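Local coordinates for protein glutamine--tRNA ligase (Saccharomyces cerevisiae, PDB 3TL4) that attaches glutamine to tRNA(Gln) at the expense of ATP, seen here in its appended tRNA-binding domain, at residues 69-72 against 73-77; 7-10 against 11-15. All coordinates share one frame; numbering follows the deposited sequence.

Contact 1. Residues 69-72 against 73-77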
loop_
_atom_site.group_PDB
_atom_site.type_symbol
_atom_site.label_atom_id
_atom_site.label_comp_id
_atom_site.label_asym_id
_atom_site.label_seq_id
_atom_site.Cartn_x
_atom_site.Cartn_y
_atom_site.Cartn_z
ATOM N N LYS A 69 -4.684 -17.354 -11.546
ATOM C CA LYS A 69 -4.780 -15.970 -11.992
ATOM C C LYS A 69 -3.795 -15.014 -11.286
ATOM O O LYS A 69 -4.038 -13.816 -11.235
ATOM C CB LYS A 69 -6.219 -15.450 -11.834
ATOM C CG LYS A 69 -7.244 -16.089 -12.774
ATOM C CD LYS A 69 -7.023 -15.693 -14.220
ATOM C CE LYS A 69 -8.089 -16.285 -15.153
ATOM N NZ LYS A 69 -9.427 -15.627 -15.050
ATOM N N SER A 70 -2.693 -15.535 -10.753
ATOM C CA SER A 70 -1.686 -14.688 -10.119
ATOM C C SER A 70 -1.167 -13.628 -11.093
ATOM O O SER A 70 -0.822 -12.529 -10.685
ATOM C CB SER A 70 -0.520 -15.525 -9.576
ATOM O OG SER A 70 0.093 -16.286 -10.610
ATOM N N GLU A 71 -1.138 -13.955 -12.385
ATOM C CA GLU A 71 -0.599 -13.044 -13.396
ATOM C C GLU A 71 -1.391 -11.742 -13.506
ATOM O O GLU A 71 -0.903 -10.754 -14.041
ATOM C CB GLU A 71 -0.521 -13.724 -14.768
ATOM C CG GLU A 71 -1.873 -13.988 -15.440
ATOM C CD GLU A 71 -2.552 -15.293 -14.994
ATOM O OE1 GLU A 71 -1.993 -16.037 -14.150
ATOM O OE2 GLU A 71 -3.660 -15.569 -15.497
ATOM N N LEU A 72 -2.624 -11.740 -13.017
ATOM C CA LEU A 72 -3.413 -10.517 -13.041
ATOM C C LEU A 72 -2.761 -9.513 -12.110
ATOM O O LEU A 72 -2.607 -8.345 -12.448
ATOM C CB LEU A 72 -4.841 -10.779 -12.580
ATOM C CG LEU A 72 -5.756 -11.582 -13.485
ATOM C CD1 LEU A 72 -7.063 -11.833 -12.747
ATOM C CD2 LEU A 72 -5.989 -10.832 -14.794
ATOM N N ILE A 73 -2.379 -9.976 -10.927
ATOM C CA ILE A 73 -1.678 -9.122 -9.964
ATOM C C ILE A 73 -0.324 -8.655 -10.511
ATOM O O ILE A 73 0.008 -7.478 -10.444
ATOM C CB ILE A 73 -1.455 -9.842 -8.627
ATOM C CG1 ILE A 73 -2.689 -10.679 -8.260
ATOM C CG2 ILE A 73 -1.102 -8.843 -7.526
ATOM C CD1 ILE A 73 -2.574 -11.400 -6.911
ATOM N N VAL A 74 0.461 -9.581 -11.050
ATOM C CA VAL A 74 1.735 -9.205 -11.650
ATOM C C VAL A 74 1.592 -8.146 -12.759
ATOM O O VAL A 74 2.320 -7.149 -12.777
ATOM C CB VAL A 74 2.492 -10.423 -12.180
ATOM C CG1 VAL A 74 3.720 -9.976 -12.948
ATOM C CG2 VAL A 74 2.871 -11.359 -11.020
ATOM N N ASN A 75 0.657 -8.354 -13.678
ATOM C CA ASN A 75 0.429 -7.381 -14.742
ATOM C C ASN A 75 0.031 -6.014 -14.182
ATOM O O ASN A 75 0.429 -4.975 -14.700
ATOM C CB ASN A 75 -0.644 -7.876 -15.715
ATOM C CG ASN A 75 -0.220 -9.132 -16.474
ATOM O OD1 ASN A 75 0.967 -9.353 -16.748
ATOM N ND2 ASN A 75 -1.200 -9.955 -16.829
ATOM N N GLY A 76 -0.756 -6.027 -13.111
ATOM C CA GLY A 76 -1.156 -4.809 -12.440
ATOM C C GLY A 76 0.032 -4.082 -11.845
ATOM O O GLY A 76 0.135 -2.860 -11.938
ATOM N N ILE A 77 0.941 -4.826 -11.229
ATOM C CA ILE A 77 2.148 -4.206 -10.710
ATOM C C ILE A 77 2.946 -3.621 -11.871
ATOM O O ILE A 77 3.165 -2.411 -11.927
ATOM C CB ILE A 77 3.015 -5.206 -9.894
ATOM C CG1 ILE A 77 2.324 -5.559 -8.576
ATOM C CG2 ILE A 77 4.387 -4.628 -9.621
ATOM C CD1 ILE A 77 2.817 -6.850 -7.913
#
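The flat carboxamide of N75 turns one face to the carbonyl oxygen of E71, which lies 3.0 Å from CG and almost straight above the amide plane. ND2 comes as close, at 2.9 Å from E71 O, yet the oxygen sits above the plane in which its N-H bonds lie, so the angle is poor for a hydrogen bond. The aliphatic part of E71 passes the NH2 end, with CG 4.3 Å from ND2 of N75. What folds the amide back over the preceding turn is the first torsion of N75, which places CG beside the backbone N (chi1 -65°). E71 O is gripped instead by the backbone N of N75 at 2.9 Å, and S70 O by V74 N at 3.2 Å. With an alanine here the amide covering E71 O would be gone, and that oxygen is likely to be left more open on this side while its bond from N75 N stays. On another side of the helix, I73 sets CB 3.4 Å from S70 O and carries its branches toward L58, A91 and V95. S70 OG bonds to E40. Successive i to i+4 bonds with one sequestered face are the mark of an amphipathic alpha helix, here 70-78 in the tRNA-binding domain.

Contact 2. Residues 7-10 against 11-15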
loop_
_atom_site.group_PDB
_atom_site.type_symbol
_atom_site.label_atom_id
_atom_site.label_comp_id
_atom_site.label_asym_id
_atom_site.label_seq_id
_atom_site.Cartn_x
_atom_site.Cartn_y
_atom_site.Cartn_z
ATOM N N LEU A 7 18.036 -19.209 -9.193
ATOM C CA LEU A 7 17.282 -18.194 -8.469
ATOM C C LEU A 7 18.114 -16.930 -8.292
ATOM O O LEU A 7 17.641 -15.827 -8.542
ATOM C CB LEU A 7 16.873 -18.728 -7.099
ATOM C CG LEU A 7 15.991 -19.973 -7.094
ATOM C CD1 LEU A 7 16.115 -20.707 -5.764
ATOM C CD2 LEU A 7 14.551 -19.612 -7.375
ATOM N N THR A 8 19.359 -17.104 -7.860
ATOM C CA THR A 8 20.272 -15.987 -7.656
ATOM C C THR A 8 20.461 -15.190 -8.939
ATOM O O THR A 8 20.434 -13.955 -8.928
ATOM C CB THR A 8 21.660 -16.467 -7.186
ATOM O OG1 THR A 8 21.571 -16.964 -5.848
ATOM C CG2 THR A 8 22.653 -15.319 -7.210
ATOM N N GLN A 9 20.673 -15.904 -10.040
ATOM C CA GLN A 9 20.952 -15.269 -11.321
ATOM C C GLN A 9 19.794 -14.368 -11.770
ATOM O O GLN A 9 20.004 -13.208 -12.119
ATOM C CB GLN A 9 21.261 -16.330 -12.378
ATOM C CG GLN A 9 22.376 -15.947 -13.347
ATOM C CD GLN A 9 22.815 -17.114 -14.223
ATOM O OE1 GLN A 9 22.352 -17.266 -15.356
ATOM N NE2 GLN A 9 23.716 -17.945 -13.699
ATOM N N LEU A 10 18.573 -14.894 -11.740
ATOM C CA LEU A 10 17.401 -14.141 -12.196
ATOM C C LEU A 10 17.160 -12.879 -11.373
ATOM O O LEU A 10 16.919 -11.809 -11.922
ATOM C CB LEU A 10 16.154 -15.021 -12.159
ATOM C CG LEU A 10 14.828 -14.336 -12.489
ATOM C CD1 LEU A 10 14.847 -13.785 -13.909
ATOM C CD2 LEU A 10 13.662 -15.302 -12.297
ATOM N N PHE A 11 17.235 -13.019 -10.054
ATOM C CA PHE A 11 16.925 -11.934 -9.126
ATOM C C PHE A 11 17.869 -10.756 -9.259
ATOM O O PHE A 11 17.443 -9.601 -9.205
ATOM C CB PHE A 11 16.952 -12.440 -7.681
ATOM C CG PHE A 11 15.899 -13.471 -7.381
ATOM C CD1 PHE A 11 14.855 -13.697 -8.267
ATOM C CD2 PHE A 11 15.948 -14.212 -6.216
ATOM C CE1 PHE A 11 13.877 -14.646 -7.987
ATOM C CE2 PHE A 11 14.975 -15.163 -5.935
ATOM C CZ PHE A 11 13.940 -15.378 -6.821
ATOM N N SER A 12 19.156 -11.039 -9.415
ATOM C CA SER A 12 20.124 -9.964 -9.557
ATOM C C SER A 12 20.062 -9.377 -10.961
ATOM O O SER A 12 20.431 -8.225 -11.171
ATOM C CB SER A 12 21.530 -10.447 -9.229
ATOM O OG SER A 12 21.900 -11.495 -10.102
ATOM N N GLN A 13 19.583 -10.170 -11.917
ATOM C CA GLN A 13 19.395 -9.686 -13.283
ATOM C C GLN A 13 18.240 -8.702 -13.396
ATOM O O GLN A 13 18.293 -7.774 -14.203
ATOM C CB GLN A 13 19.200 -10.846 -14.253
ATOM C CG GLN A 13 20.501 -11.546 -14.594
ATOM C CD GLN A 13 20.292 -12.935 -15.154
ATOM O OE1 GLN A 13 19.163 -13.432 -15.213
ATOM N NE2 GLN A 13 21.383 -13.574 -15.568
ATOM N N VAL A 14 17.198 -8.904 -12.593
ATOM C CA VAL A 14 16.097 -7.945 -12.551
ATOM C C VAL A 14 16.466 -6.753 -11.649
ATOM O O VAL A 14 15.734 -5.765 -11.556
ATOM C CB VAL A 14 14.748 -8.609 -12.169
ATOM C CG1 VAL A 14 14.560 -9.907 -12.961
ATOM C CG2 VAL A 14 14.658 -8.879 -10.694
ATOM N N GLY A 15 17.627 -6.843 -11.007
ATOM C CA GLY A 15 18.195 -5.689 -10.336
ATOM C C GLY A 15 18.099 -5.669 -8.826
ATOM O O GLY A 15 18.357 -4.639 -8.210
#
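F11 lays its ring over the carbonyl of L7, whose oxygen stands 3.1 Å above the ring plane, displaced toward the rim, and 3.2 Å from CG. The same oxygen accepts the nearly straight bond from F11 N (165°), so L7 O is held by an N-H and roofed by the aromatic of one residue. The first torsion of F11 keeps CG beside its backbone N (chi1 -64°), and the ring runs back along the helix until CE2 lies 4.2 Å from L7 CB. L10 adds to this apolar side: its CG comes near CD1 of F11, and its CD1 meets CG1 of V14 at 4.0 Å, the two side chains crossing at a slant.

Toward solvent, T8 O takes two bonds, from S12 N and S12 OG (3.1 Å), which reach it from opposite faces of the carbonyl plane. Looser are the ends of exposed Q9 and Q13, which run alongside one another in the same direction with amide planes 62° apart. These side chains approach most closely where Q13 NE2 meets Q9 CG at 3.4 Å, although Q13 CG itself sits 3.0 Å from Q9 O. Just beyond, the helix closes in a Schellman motif: G15, with positive phi, bonds weakly to S12 O, and F16 N reaches F11 O. The inward face of helix 4-13 rests on its neighbours, L7 and L10 against Y35 of helix 28-39, and F11 touching L34 of that helix and V21 and I24 of helix 18-24.

Along the chain contact 2 comes first, in helix 4-13 and the turn that ends it, and contact 1 follows in helix 70-78. Their centres are 20 Å apart and their nearest atoms about 11 Å, so they do not touch. Helix 28-39 joins them: L34, Y35 and I38 receive side chains of contact 2, while K36 and L37 receive those of contact 1. Helix 49-62 is a second link, since its R52 bonds to V14 O and its L58 packs on I73 and V74. Both contacts thus belong to one all-helical part of the tRNA-binding domain, consistent with a part of the enzyme that probably meets RNA without strict sequence specificity.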